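Local coordinates for protein-tyrosine-phosphatase (Vibrio vulnificus, PDB 7DHF) that probably removes phosphate from phosphotyrosine in proteins, hydrolysing the ester as a member of the low-molecular-weight protein tyrosine phosphatase family, at residues Asn15-Pro20 with Asp122-Ser127; Ala36-Ala41 with Gln71-Thr76; Asp84-Met89 with Pro102-Lys107; Met109-Trp114 with Glu140-Trp145. The protein carries 1 engineered substitution. All coordinates share one frame; numbering follows the deposited sequence.

Overall arrangement
The low-molecular-weight phosphatase fold, a four-stranded parallel sheet in the order 34-39, 7-12, 85-88, 108-110 with helices around it, is sampled here at its catalytic end and at both edges. Interaction 1 closes the longest loop of chain. Nested inside it, about 13 Å away between centres, interaction 2 lies along edge strand 34-39, and N15 bonds to both its segments. Interaction 3, also nested, and interaction 4 follow in series, joined through strands 85-88 and 108-110. Interactions 4 and 1 cross, since 109-114 precedes and 140-145 follows the loop of the predicted proton donor. The phosphate site thus sits where helix 18-29 meets that loop, about 21 and 17 Å from the centres of interactions 3 and 4.

Interaction 1 (Asn15-Pro20 with Asp122-Ser127). With PO4 (phosphate ion), chain E.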
loop_
_atom_site.group_PDB
_atom_site.type_symbol
_atom_site.label_atom_id
_atom_site.label_comp_id
_atom_site.label_asym_id
_atom_site.label_seq_id
_atom_site.Cartn_x
_atom_site.Cartn_y
_atom_site.Cartn_z
ATOM N N ASN A 15 4.770 4.781 -4.013
ATOM C CA ASN A 15 4.027 3.748 -4.734
ATOM C C ASN A 15 4.958 2.856 -5.555
ATOM O O ASN A 15 4.618 2.418 -6.656
ATOM C CB ASN A 15 2.897 4.349 -5.580
ATOM C CG ASN A 15 1.856 3.317 -6.019
ATOM O OD1 ASN A 15 1.323 3.397 -7.127
ATOM N ND2 ASN A 15 1.551 2.359 -5.151
ATOM N N ILE A 16 6.134 2.562 -5.000
ATOM C CA ILE A 16 7.065 1.620 -5.620
ATOM C C ILE A 16 7.515 0.503 -4.690
ATOM O O ILE A 16 8.015 -0.527 -5.182
ATOM C CB ILE A 16 8.293 2.336 -6.233
ATOM C CG1 ILE A 16 9.011 3.187 -5.179
ATOM C CG2 ILE A 16 7.875 3.172 -7.437
ATOM C CD1 ILE A 16 10.397 3.649 -5.597
ATOM N N CYS A 17 7.378 0.630 -3.368
ATOM C CA CYS A 17 7.857 -0.396 -2.446
ATOM C C CYS A 17 6.725 -0.987 -1.608
ATOM O O CYS A 17 6.212 -2.062 -1.930
ATOM C CB CYS A 17 8.962 0.167 -1.545
ATOM S SG CYS A 17 10.502 0.567 -2.422
ATOM N N ARG A 18 6.328 -0.297 -0.536
ATOM C CA ARG A 18 5.363 -0.867 0.402
ATOM C C ARG A 18 3.973 -0.960 -0.211
ATOM O O ARG A 18 3.291 -1.982 -0.076
ATOM C CB ARG A 18 5.287 -0.018 1.667
ATOM C CG ARG A 18 6.545 0.010 2.499
ATOM C CD ARG A 18 6.501 1.174 3.464
ATOM N NE ARG A 18 6.514 2.444 2.744
ATOM C CZ ARG A 18 6.438 3.636 3.323
ATOM N NH1 ARG A 18 6.340 3.733 4.643
ATOM N NH2 ARG A 18 6.460 4.733 2.580
ATOM N N SER A 19 3.515 0.112 -0.851
ATOM C CA SER A 19 2.116 0.140 -1.256
ATOM C C SER A 19 1.821 -0.833 -2.398
ATOM O O SER A 19 0.772 -1.489 -2.364
ATOM C CB SER A 19 1.618 1.566 -1.528
ATOM O OG SER A 19 2.446 2.275 -2.422
ATOM N N PRO A 20 2.693 -0.999 -3.406
ATOM C CA PRO A 20 2.437 -2.086 -4.367
ATOM C C PRO A 20 2.519 -3.463 -3.735
ATOM O O PRO A 20 1.748 -4.358 -4.102
ATOM C CB PRO A 20 3.500 -1.874 -5.455
ATOM C CG PRO A 20 4.551 -1.064 -4.819
ATOM C CD PRO A 20 3.852 -0.186 -3.818
ATOM N N ASP A 122 9.589 2.617 5.183
ATOM C CA ASP A 122 9.935 2.551 3.767
ATOM C C ASP A 122 11.294 1.880 3.586
ATOM O O ASP A 122 12.285 2.359 4.153
ATOM C CB ASP A 122 9.981 3.978 3.230
ATOM C CG ASP A 122 10.199 4.040 1.731
ATOM O OD1 ASP A 122 10.252 2.978 1.080
ATOM O OD2 ASP A 122 10.295 5.168 1.204
ATOM N N PRO A 123 11.394 0.790 2.827
ATOM C CA PRO A 123 12.694 0.143 2.601
ATOM C C PRO A 123 13.494 0.707 1.436
ATOM O O PRO A 123 14.598 0.214 1.177
ATOM C CB PRO A 123 12.278 -1.299 2.290
ATOM C CG PRO A 123 10.988 -1.148 1.562
ATOM C CD PRO A 123 10.290 0.025 2.213
ATOM N N TYR A 124 12.977 1.720 0.746
ATOM C CA TYR A 124 13.597 2.194 -0.485
ATOM C C TYR A 124 15.058 2.556 -0.260
ATOM O O TYR A 124 15.405 3.229 0.716
ATOM C CB TYR A 124 12.826 3.409 -1.005
ATOM C CG TYR A 124 13.265 3.894 -2.371
ATOM C CD1 TYR A 124 13.379 3.013 -3.439
ATOM C CD2 TYR A 124 13.528 5.238 -2.600
ATOM C CE1 TYR A 124 13.767 3.454 -4.689
ATOM C CE2 TYR A 124 13.915 5.687 -3.848
ATOM C CZ TYR A 124 14.031 4.792 -4.888
ATOM O OH TYR A 124 14.414 5.236 -6.132
ATOM N N ARG A 125 15.914 2.087 -1.168
ATOM C CA ARG A 125 17.339 2.393 -1.174
ATOM C C ARG A 125 18.097 1.752 -0.022
ATOM O O ARG A 125 19.237 2.139 0.264
ATOM C CB ARG A 125 17.592 3.901 -1.255
ATOM C CG ARG A 125 17.287 4.425 -2.635
ATOM C CD ARG A 125 17.752 5.858 -2.851
ATOM N NE ARG A 125 17.289 6.415 -4.125
ATOM C CZ ARG A 125 17.527 5.901 -5.333
ATOM N NH1 ARG A 125 17.047 6.509 -6.405
ATOM N NH2 ARG A 125 18.225 4.785 -5.490
ATOM N N GLN A 126 17.501 0.755 0.622
ATOM C CA GLN A 126 18.163 -0.031 1.649
ATOM C C GLN A 126 18.392 -1.450 1.132
ATOM O O GLN A 126 17.982 -1.810 0.025
ATOM C CB GLN A 126 17.332 -0.022 2.934
ATOM C CG GLN A 126 17.236 1.351 3.578
ATOM C CD GLN A 126 16.024 1.498 4.469
ATOM O OE1 GLN A 126 15.925 0.857 5.515
ATOM N NE2 GLN A 126 15.085 2.341 4.053
ATOM N N SER A 127 19.067 -2.254 1.948
ATOM C CA SER A 127 19.417 -3.610 1.560
ATOM C C SER A 127 18.178 -4.504 1.556
ATOM O O SER A 127 17.103 -4.136 2.041
ATOM C CB SER A 127 20.461 -4.181 2.516
ATOM O OG SER A 127 19.909 -4.365 3.806
HETATM P P PO4 E . 6.129 3.275 -0.993
HETATM O O1 PO4 E . 7.047 3.357 -2.195
HETATM O O2 PO4 E . 6.743 2.318 0.000
HETATM O O3 PO4 E . 4.800 2.745 -1.476
HETATM O O4 PO4 E . 5.991 4.652 -0.383
#
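The P-loop of the low-molecular-weight tyrosine phosphatases, the C-X5-R signature, meets the loop of the predicted proton donor where R18 and D122 stack. Their guanidinium and carboxylate planes lie 5° apart, and CB of D122 sits over the guanidinium centre, 3.6 Å from CZ of R18. No N-H of R18 points at the carboxylate: its NH2 stays 4.1 Å from OD2 of D122, a relation of charge without a salt bridge. A bend at chi3 (-65°) turns the group onto the bound phosphate, with an almost straight bond (178°) from NE of R18 to O2 of the ion at 2.8 Å; NH2 reaches O4, while NH1 is held by E90 and the carbonyl of I120, which fixes the plane. Backbone N-H groups of I16, C17, R18 and S19 converge on the same ion, and OG of S19, itself accepting from ND2 of N15, gives to O3 at 2.6 Å. D122 closes an Asx turn, its OD1 taking the N-H of Y124 from above the carboxylate plane. On the Y124 ring, CD1 of I16 makes a CH-pi contact over one face, 3.5 Å from CE1, whereas SG of C17 approaches obliquely. P123 and C17 pack on F131 and R18 on I138, both of helix 128-146, and S19 on strand 7-12, which ends at A12, an engineered residue at the predicted nucleophile position.

Interaction 2 (Ala36-Ala41 with Gln71-Thr76)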
loop_
_atom_site.group_PDB
_atom_site.type_symbol
_atom_site.label_atom_id
_atom_site.label_comp_id
_atom_site.label_asym_id
_atom_site.label_seq_id
_atom_site.Cartn_x
_atom_site.Cartn_y
_atom_site.Cartn_z
ATOM N N ALA A 36 -5.994 -1.772 -5.245
ATOM C CA ALA A 36 -5.047 -0.967 -6.002
ATOM C C ALA A 36 -4.161 -0.225 -5.007
ATOM O O ALA A 36 -4.281 -0.401 -3.791
ATOM C CB ALA A 36 -5.776 0.008 -6.934
ATOM N N SER A 37 -3.262 0.615 -5.518
ATOM C CA SER A 37 -2.394 1.384 -4.639
ATOM C C SER A 37 -2.016 2.705 -5.293
ATOM O O SER A 37 -2.143 2.882 -6.507
ATOM C CB SER A 37 -1.137 0.598 -4.242
ATOM O OG SER A 37 -0.375 0.220 -5.377
ATOM N N ALA A 38 -1.544 3.633 -4.464
ATOM C CA ALA A 38 -1.136 4.946 -4.943
ATOM C C ALA A 38 -0.173 5.569 -3.944
ATOM O O ALA A 38 -0.071 5.134 -2.794
ATOM C CB ALA A 38 -2.340 5.867 -5.158
ATOM N N GLY A 39 0.520 6.607 -4.403
ATOM C CA GLY A 39 1.504 7.289 -3.585
ATOM C C GLY A 39 1.210 8.763 -3.404
ATOM O O GLY A 39 0.881 9.466 -4.366
ATOM N N ILE A 40 1.339 9.242 -2.164
ATOM C CA ILE A 40 1.070 10.642 -1.849
ATOM C C ILE A 40 2.023 11.569 -2.590
ATOM O O ILE A 40 1.670 12.714 -2.896
ATOM C CB ILE A 40 1.139 10.847 -0.322
ATOM C CG1 ILE A 40 -0.027 10.132 0.357
ATOM C CG2 ILE A 40 1.145 12.331 0.036
ATOM C CD1 ILE A 40 0.178 9.902 1.833
ATOM N N ALA A 41 3.241 11.106 -2.878
ATOM C CA ALA A 41 4.268 11.937 -3.497
ATOM C C ALA A 41 4.855 11.268 -4.735
ATOM O O ALA A 41 6.007 11.520 -5.095
ATOM C CB ALA A 41 5.371 12.284 -2.498
ATOM N N GLN A 71 2.488 -0.100 -11.986
ATOM C CA GLN A 71 2.831 1.252 -12.406
ATOM C C GLN A 71 2.480 2.204 -11.275
ATOM O O GLN A 71 1.311 2.309 -10.889
ATOM C CB GLN A 71 2.072 1.643 -13.675
ATOM C CG GLN A 71 2.443 0.835 -14.903
ATOM C CD GLN A 71 1.596 1.202 -16.104
ATOM O OE1 GLN A 71 0.368 1.131 -16.055
ATOM N NE2 GLN A 71 2.247 1.610 -17.184
ATOM N N SER A 72 3.487 2.896 -10.748
ATOM C CA SER A 72 3.257 3.869 -9.690
ATOM C C SER A 72 2.301 4.958 -10.166
ATOM O O SER A 72 2.402 5.446 -11.295
ATOM C CB SER A 72 4.585 4.500 -9.278
ATOM O OG SER A 72 4.385 5.591 -8.397
ATOM N N GLN A 73 1.359 5.333 -9.298
ATOM C CA GLN A 73 0.416 6.398 -9.609
ATOM C C GLN A 73 0.274 7.333 -8.415
ATOM O O GLN A 73 0.486 6.947 -7.262
ATOM C CB GLN A 73 -0.962 5.858 -10.023
ATOM C CG GLN A 73 -1.834 5.363 -8.878
ATOM C CD GLN A 73 -3.195 4.906 -9.357
ATOM O OE1 GLN A 73 -3.786 5.513 -10.251
ATOM N NE2 GLN A 73 -3.697 3.827 -8.774
ATOM N N GLN A 74 -0.130 8.565 -8.716
ATOM C CA GLN A 74 -0.265 9.617 -7.722
ATOM C C GLN A 74 -1.634 9.562 -7.056
ATOM O O GLN A 74 -2.653 9.317 -7.710
ATOM C CB GLN A 74 -0.092 10.978 -8.402
ATOM C CG GLN A 74 -0.419 12.191 -7.537
ATOM C CD GLN A 74 0.503 12.336 -6.344
ATOM O OE1 GLN A 74 1.712 12.132 -6.449
ATOM N NE2 GLN A 74 -0.067 12.688 -5.197
ATOM N N LEU A 75 -1.647 9.805 -5.749
ATOM C CA LEU A 75 -2.899 9.888 -5.013
ATOM C C LEU A 75 -3.594 11.205 -5.330
ATOM O O LEU A 75 -2.998 12.279 -5.205
ATOM C CB LEU A 75 -2.615 9.806 -3.518
ATOM C CG LEU A 75 -3.837 9.800 -2.600
ATOM C CD1 LEU A 75 -4.531 8.447 -2.635
ATOM C CD2 LEU A 75 -3.422 10.149 -1.185
ATOM N N THR A 76 -4.857 11.124 -5.743
ATOM C CA THR A 76 -5.662 12.303 -6.022
ATOM C C THR A 76 -7.013 12.152 -5.341
ATOM O O THR A 76 -7.414 11.056 -4.943
ATOM C CB THR A 76 -5.910 12.491 -7.524
ATOM O OG1 THR A 76 -6.752 11.435 -8.002
ATOM C CG2 THR A 76 -4.601 12.492 -8.298
#
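The side chain of Q73 reaches back to S37, and its path shows how a loop can fasten to an edge strand. From CB the chain turns with CG between the backbone N and the carbonyl carbon (chi1 77°), which sets CG of Q73 beside CB of A38 at 3.8 Å. CD then passes the carbonyl of S37, and NE2 of Q73 gives its N-H to O of S37 at 2.9 Å, in the plane of its own amide. Between the backbones runs a single parallel bridge, G39 with Q74: N of G39 donates to O of Q73, and N of L75 to O of G39, each at 2.9 Å. Q74 bends at chi2 (64°) to bring NE2 over the carbonyl of I40, 2.9 Å from its O and well above the carbonyl plane; the same NE2 serves O of L75 at 3.0 Å, and OE1 accepts from N of E43, which holds the amide against rotation. Residues A36-I40 thus bond to strand 7-12 on one side and to residues 73-75 on the other, while L75, in one of its two conformers, packs on L9 and V11 of strand 7-12 and on L97 of helix 92-100.

Interaction 3 (Asp84-Met89 with Pro102-Lys107); sequences DLILVM and PEARGK
N of I86 gives its hydrogen to O of K107 at 2.9 Å, a nearly straight bond (167°) tilted from the carbonyl plane. It belongs to the beta-alpha-beta crossover in which strand 85-88 leads through helix 92-100 to the parallel strand 108-110, and with the bond from N of M109 to O of I86 it continues the ladder between the two strands. Against the same K107 oxygen lies CD1 of L85, at 3.5 Å. The lysine side chain covers much of the contact. A chi1 of 60° tucks CG of K107 over its own main chain, from where the extended remainder runs past D84, with CB of K107 3.3 Å and CD 3.6 Å from O of D84. At the far end NZ is gripped by the carbonyls of Y83 and C80. The carboxylate of D84 looks elsewhere, its OD2 accepting from the backbone N of both N6 and K7, so the opposite charges here do not form a pair. A104, in the 3-10 turn, receives the N-H of K107 on its own carbonyl and packs on L97. Within the two segments, CD1 of I86 meets both CB of A104, at 3.9 Å, and CE of K107, at 4.2 Å.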
loop_
_atom_site.group_PDB
_atom_site.type_symbol
_atom_site.label_atom_id
_atom_site.label_comp_id
_atom_site.label_asym_id
_atom_site.label_seq_id
_atom_site.Cartn_x
_atom_site.Cartn_y
_atom_site.Cartn_z
ATOM N N ASP A 84 -13.565 2.237 -1.530
ATOM C CA ASP A 84 -14.354 2.199 -0.306
ATOM C C ASP A 84 -13.495 2.277 0.944
ATOM O O ASP A 84 -13.970 2.736 1.990
ATOM C CB ASP A 84 -15.156 0.898 -0.249
ATOM C CG ASP A 84 -16.041 0.705 -1.460
ATOM O OD1 ASP A 84 -16.840 1.615 -1.763
ATOM O OD2 ASP A 84 -15.944 -0.363 -2.100
ATOM N N LEU A 85 -12.250 1.820 0.860
ATOM C CA LEU A 85 -11.359 1.738 2.004
ATOM C C LEU A 85 -9.961 2.120 1.549
ATOM O O LEU A 85 -9.505 1.680 0.489
ATOM C CB LEU A 85 -11.336 0.310 2.565
ATOM C CG LEU A 85 -10.421 0.044 3.760
ATOM C CD1 LEU A 85 -10.859 0.846 4.975
ATOM C CD2 LEU A 85 -10.393 -1.444 4.076
ATOM N N ILE A 86 -9.293 2.948 2.346
ATOM C CA ILE A 86 -7.923 3.369 2.081
ATOM C C ILE A 86 -7.072 2.953 3.271
ATOM O O ILE A 86 -7.404 3.278 4.417
ATOM C CB ILE A 86 -7.833 4.889 1.852
ATOM C CG1 ILE A 86 -8.723 5.299 0.674
ATOM C CG2 ILE A 86 -6.386 5.302 1.606
ATOM C CD1 ILE A 86 -8.878 6.794 0.510
ATOM N N LEU A 87 -5.987 2.226 3.001
ATOM C CA LEU A 87 -5.084 1.738 4.041
ATOM C C LEU A 87 -3.713 2.360 3.816
ATOM O O LEU A 87 -3.060 2.076 2.806
ATOM C CB LEU A 87 -4.999 0.214 4.010
ATOM C CG LEU A 87 -6.311 -0.536 4.253
ATOM C CD1 LEU A 87 -6.088 -2.036 4.151
ATOM C CD2 LEU A 87 -6.912 -0.183 5.604
ATOM N N VAL A 88 -3.275 3.201 4.753
ATOM C CA VAL A 88 -1.991 3.889 4.650
ATOM C C VAL A 88 -0.932 3.107 5.414
ATOM O O VAL A 88 -1.220 2.410 6.394
ATOM C CB VAL A 88 -2.069 5.349 5.148
ATOM C CG1 VAL A 88 -3.018 6.160 4.280
ATOM C CG2 VAL A 88 -2.484 5.408 6.617
ATOM N N MET A 89 0.321 3.250 4.977
ATOM C CA MET A 89 1.414 2.500 5.585
ATOM C C MET A 89 1.926 3.143 6.868
ATOM O O MET A 89 2.458 2.437 7.731
ATOM C CB MET A 89 2.553 2.330 4.578
ATOM C CG MET A 89 2.256 1.294 3.511
ATOM S SD MET A 89 2.192 -0.371 4.206
ATOM C CE MET A 89 1.431 -1.277 2.862
ATOM N N PRO A 102 -9.758 15.703 1.636
ATOM C CA PRO A 102 -10.339 15.785 2.986
ATOM C C PRO A 102 -11.574 14.920 3.166
ATOM O O PRO A 102 -11.814 14.420 4.272
ATOM C CB PRO A 102 -10.656 17.279 3.148
ATOM C CG PRO A 102 -10.721 17.815 1.756
ATOM C CD PRO A 102 -9.747 17.009 0.957
ATOM N N GLU A 103 -12.361 14.723 2.109
ATOM C CA GLU A 103 -13.558 13.894 2.184
ATOM C C GLU A 103 -13.252 12.423 2.441
ATOM O O GLU A 103 -14.177 11.667 2.757
ATOM C CB GLU A 103 -14.389 14.035 0.903
ATOM C CG GLU A 103 -13.729 13.498 -0.370
ATOM C CD GLU A 103 -12.644 14.410 -0.914
ATOM O OE1 GLU A 103 -12.543 15.562 -0.445
ATOM O OE2 GLU A 103 -11.891 13.973 -1.809
ATOM N N ALA A 104 -11.997 12.000 2.315
ATOM C CA ALA A 104 -11.634 10.598 2.471
ATOM C C ALA A 104 -11.222 10.235 3.893
ATOM O O ALA A 104 -10.858 9.081 4.138
ATOM C CB ALA A 104 -10.497 10.242 1.507
ATOM N N ARG A 105 -11.280 11.182 4.834
ATOM C CA ARG A 105 -10.899 10.891 6.214
ATOM C C ARG A 105 -11.629 9.662 6.740
ATOM O O ARG A 105 -11.019 8.768 7.339
ATOM C CB ARG A 105 -11.214 12.102 7.098
ATOM C CG ARG A 105 -10.837 11.930 8.570
ATOM C CD ARG A 105 -11.763 12.720 9.484
ATOM N NE ARG A 105 -13.121 12.177 9.504
ATOM C CZ ARG A 105 -13.514 11.151 10.254
ATOM N NH1 ARG A 105 -12.655 10.535 11.058
ATOM N NH2 ARG A 105 -14.771 10.733 10.200
ATOM N N GLY A 106 -12.943 9.602 6.521
ATOM C CA GLY A 106 -13.751 8.589 7.175
ATOM C C GLY A 106 -13.415 7.171 6.764
ATOM O O GLY A 106 -13.661 6.231 7.523
ATOM N N LYS A 107 -12.861 6.986 5.565
ATOM C CA LYS A 107 -12.546 5.650 5.075
ATOM C C LYS A 107 -11.052 5.351 5.065
ATOM O O LYS A 107 -10.643 4.333 4.499
ATOM C CB LYS A 107 -13.144 5.429 3.684
ATOM C CG LYS A 107 -12.650 6.391 2.625
ATOM C CD LYS A 107 -13.463 6.244 1.352
ATOM C CE LYS A 107 -13.025 7.235 0.295
ATOM N NZ LYS A 107 -13.883 7.155 -0.916
#

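Interaction 4 (Met109-Trp114 with Glu140-Trp145); sequences MLFGQW and EAAQAW
The indole NE1 of W145 donates to two carbonyls of the turn, O of L110 at 3.2 Å, in the plane of its ring, and more weakly O of F111. Q113 N, closing the type I turn from L110 to Q113, reaches O of L110 from the opposite face of the carbonyl, so that oxygen has two donors. A water joins the segments further: it donates to O of F111 and O of A141 and accepts from N of W114.

The aromatic contacts are T-shaped. W114 sets its edge against the face of W145, with planes 72° apart and NE1 of W114 3.3 Å from CD2 of W145; K148 adds a cation-pi contact to W114. W145 in turn directs an edge at the face of F111, whose ring centroid lies 6.0 Å from that of its five-membered ring. The cluster packs helix 128-146 of this Rossmann-like alpha/beta fold onto the end of edge strand 108-110 and the turn beyond it.

Sulfur and aliphatic contacts complete the interface. SD of M109 comes obliquely to the W145 ring, 3.8 Å from CH2, in a Met-aromatic contact. CB of F111 leaves the helix behind, but with CG anti to the backbone N (chi1 -160°) the ring swings back, and its CD2 touches CB of A141 at 3.7 Å. CB of W114 and CB of A144 come unusually close, at 3.3 Å. CB of A142 meets CZ of F111 at 4.0 Å and also packs on V25, L26 and L29 of helix 18-29.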
loop_
_atom_site.group_PDB
_atom_site.type_symbol
_atom_site.label_atom_id
_atom_site.label_comp_id
_atom_site.label_asym_id
_atom_site.label_seq_id
_atom_site.Cartn_x
_atom_site.Cartn_y
_atom_site.Cartn_z
ATOM N N MET A 109 -7.728 4.221 6.984
ATOM C CA MET A 109 -7.307 3.464 8.152
ATOM C C MET A 109 -5.858 3.027 7.953
ATOM O O MET A 109 -5.265 3.241 6.893
ATOM C CB MET A 109 -8.246 2.271 8.370
ATOM C CG MET A 109 -9.716 2.681 8.448
ATOM S SD MET A 109 -10.856 1.302 8.638
ATOM C CE MET A 109 -12.433 2.133 8.466
ATOM N N LEU A 110 -5.281 2.407 8.979
ATOM C CA LEU A 110 -3.863 2.071 8.989
ATOM C C LEU A 110 -3.655 0.639 8.512
ATOM O O LEU A 110 -4.298 -0.288 9.013
ATOM C CB LEU A 110 -3.293 2.230 10.399
ATOM C CG LEU A 110 -1.776 2.076 10.531
ATOM C CD1 LEU A 110 -1.048 3.237 9.872
ATOM C CD2 LEU A 110 -1.383 1.967 11.993
ATOM N N PHE A 111 -2.734 0.456 7.563
ATOM C CA PHE A 111 -2.455 -0.891 7.076
ATOM C C PHE A 111 -2.081 -1.816 8.229
ATOM O O PHE A 111 -2.576 -2.945 8.312
ATOM C CB PHE A 111 -1.348 -0.863 6.020
ATOM C CG PHE A 111 -1.324 -2.084 5.148
ATOM C CD1 PHE A 111 -1.981 -2.091 3.927
ATOM C CD2 PHE A 111 -0.661 -3.230 5.551
ATOM C CE1 PHE A 111 -1.973 -3.215 3.125
ATOM C CE2 PHE A 111 -0.650 -4.358 4.752
ATOM C CZ PHE A 111 -1.306 -4.349 3.537
ATOM N N GLY A 112 -1.232 -1.347 9.141
ATOM C CA GLY A 112 -0.812 -2.157 10.268
ATOM C C GLY A 112 -1.679 -2.017 11.507
ATOM O O GLY A 112 -1.191 -2.191 12.627
ATOM N N GLN A 113 -2.971 -1.731 11.330
ATOM C CA GLN A 113 -3.837 -1.542 12.492
ATOM C C GLN A 113 -3.808 -2.750 13.421
ATOM O O GLN A 113 -3.801 -2.596 14.648
ATOM C CB GLN A 113 -5.276 -1.255 12.062
ATOM C CG GLN A 113 -6.233 -1.285 13.248
ATOM C CD GLN A 113 -7.595 -0.690 12.967
ATOM O OE1 GLN A 113 -7.887 -0.242 11.860
ATOM N NE2 GLN A 113 -8.444 -0.688 13.984
ATOM N N TRP A 114 -3.794 -3.955 12.863
ATOM C CA TRP A 114 -4.018 -5.164 13.645
ATOM C C TRP A 114 -2.739 -5.778 14.188
ATOM O O TRP A 114 -2.802 -6.811 14.864
ATOM C CB TRP A 114 -4.788 -6.177 12.796
ATOM C CG TRP A 114 -6.037 -5.569 12.263
ATOM C CD1 TRP A 114 -6.342 -5.310 10.959
ATOM C CD2 TRP A 114 -7.146 -5.104 13.036
ATOM N NE1 TRP A 114 -7.580 -4.720 10.872
ATOM C CE2 TRP A 114 -8.096 -4.586 12.134
ATOM C CE3 TRP A 114 -7.433 -5.082 14.404
ATOM C CZ2 TRP A 114 -9.310 -4.053 12.555
ATOM C CZ3 TRP A 114 -8.640 -4.553 14.821
ATOM C CH2 TRP A 114 -9.563 -4.045 13.900
ATOM N N GLU A 140 1.887 -9.947 7.753
ATOM C CA GLU A 140 1.145 -10.102 9.001
ATOM C C GLU A 140 -0.056 -9.165 9.046
ATOM O O GLU A 140 -1.157 -9.566 9.446
ATOM C CB GLU A 140 2.066 -9.809 10.185
ATOM C CG GLU A 140 3.184 -10.817 10.385
ATOM C CD GLU A 140 4.047 -10.490 11.590
ATOM O OE1 GLU A 140 3.528 -9.865 12.541
ATOM O OE2 GLU A 140 5.242 -10.856 11.588
ATOM N N ALA A 141 0.143 -7.906 8.650
ATOM C CA ALA A 141 -0.933 -6.924 8.699
ATOM C C ALA A 141 -2.050 -7.273 7.724
ATOM O O ALA A 141 -3.235 -7.131 8.050
ATOM C CB ALA A 141 -0.365 -5.541 8.384
ATOM N N ALA A 142 -1.690 -7.731 6.523
ATOM C CA ALA A 142 -2.687 -8.053 5.509
ATOM C C ALA A 142 -3.501 -9.280 5.897
ATOM O O ALA A 142 -4.715 -9.321 5.666
ATOM C CB ALA A 142 -2.001 -8.273 4.162
ATOM N N GLN A 143 -2.849 -10.297 6.470
ATOM C CA GLN A 143 -3.577 -11.471 6.937
ATOM C C GLN A 143 -4.696 -11.076 7.885
ATOM O O GLN A 143 -5.804 -11.619 7.816
ATOM C CB GLN A 143 -2.628 -12.433 7.651
ATOM C CG GLN A 143 -1.661 -13.167 6.754
ATOM C CD GLN A 143 -0.727 -14.052 7.547
ATOM O OE1 GLN A 143 -1.109 -14.606 8.580
ATOM N NE2 GLN A 143 0.505 -14.191 7.073
ATOM N N ALA A 144 -4.419 -10.133 8.785
ATOM C CA ALA A 144 -5.422 -9.717 9.755
ATOM C C ALA A 144 -6.558 -8.957 9.082
ATOM O O ALA A 144 -7.733 -9.186 9.395
ATOM C CB ALA A 144 -4.766 -8.868 10.842
ATOM N N TRP A 145 -6.234 -8.054 8.154
ATOM C CA TRP A 145 -7.279 -7.333 7.434
ATOM C C TRP A 145 -8.163 -8.287 6.642
ATOM O O TRP A 145 -9.382 -8.098 6.564
ATOM C CB TRP A 145 -6.657 -6.300 6.491
ATOM C CG TRP A 145 -6.418 -4.971 7.127
ATOM C CD1 TRP A 145 -5.213 -4.373 7.357
ATOM C CD2 TRP A 145 -7.413 -4.067 7.619
ATOM N NE1 TRP A 145 -5.397 -3.154 7.961
ATOM C CE2 TRP A 145 -6.740 -2.942 8.133
ATOM C CE3 TRP A 145 -8.811 -4.101 7.675
ATOM C CZ2 TRP A 145 -7.413 -1.863 8.697
ATOM C CZ3 TRP A 145 -9.477 -3.028 8.235
ATOM C CH2 TRP A 145 -8.779 -1.925 8.739
HETATM O O HOH W 1 -3.134 -4.932 10.162
#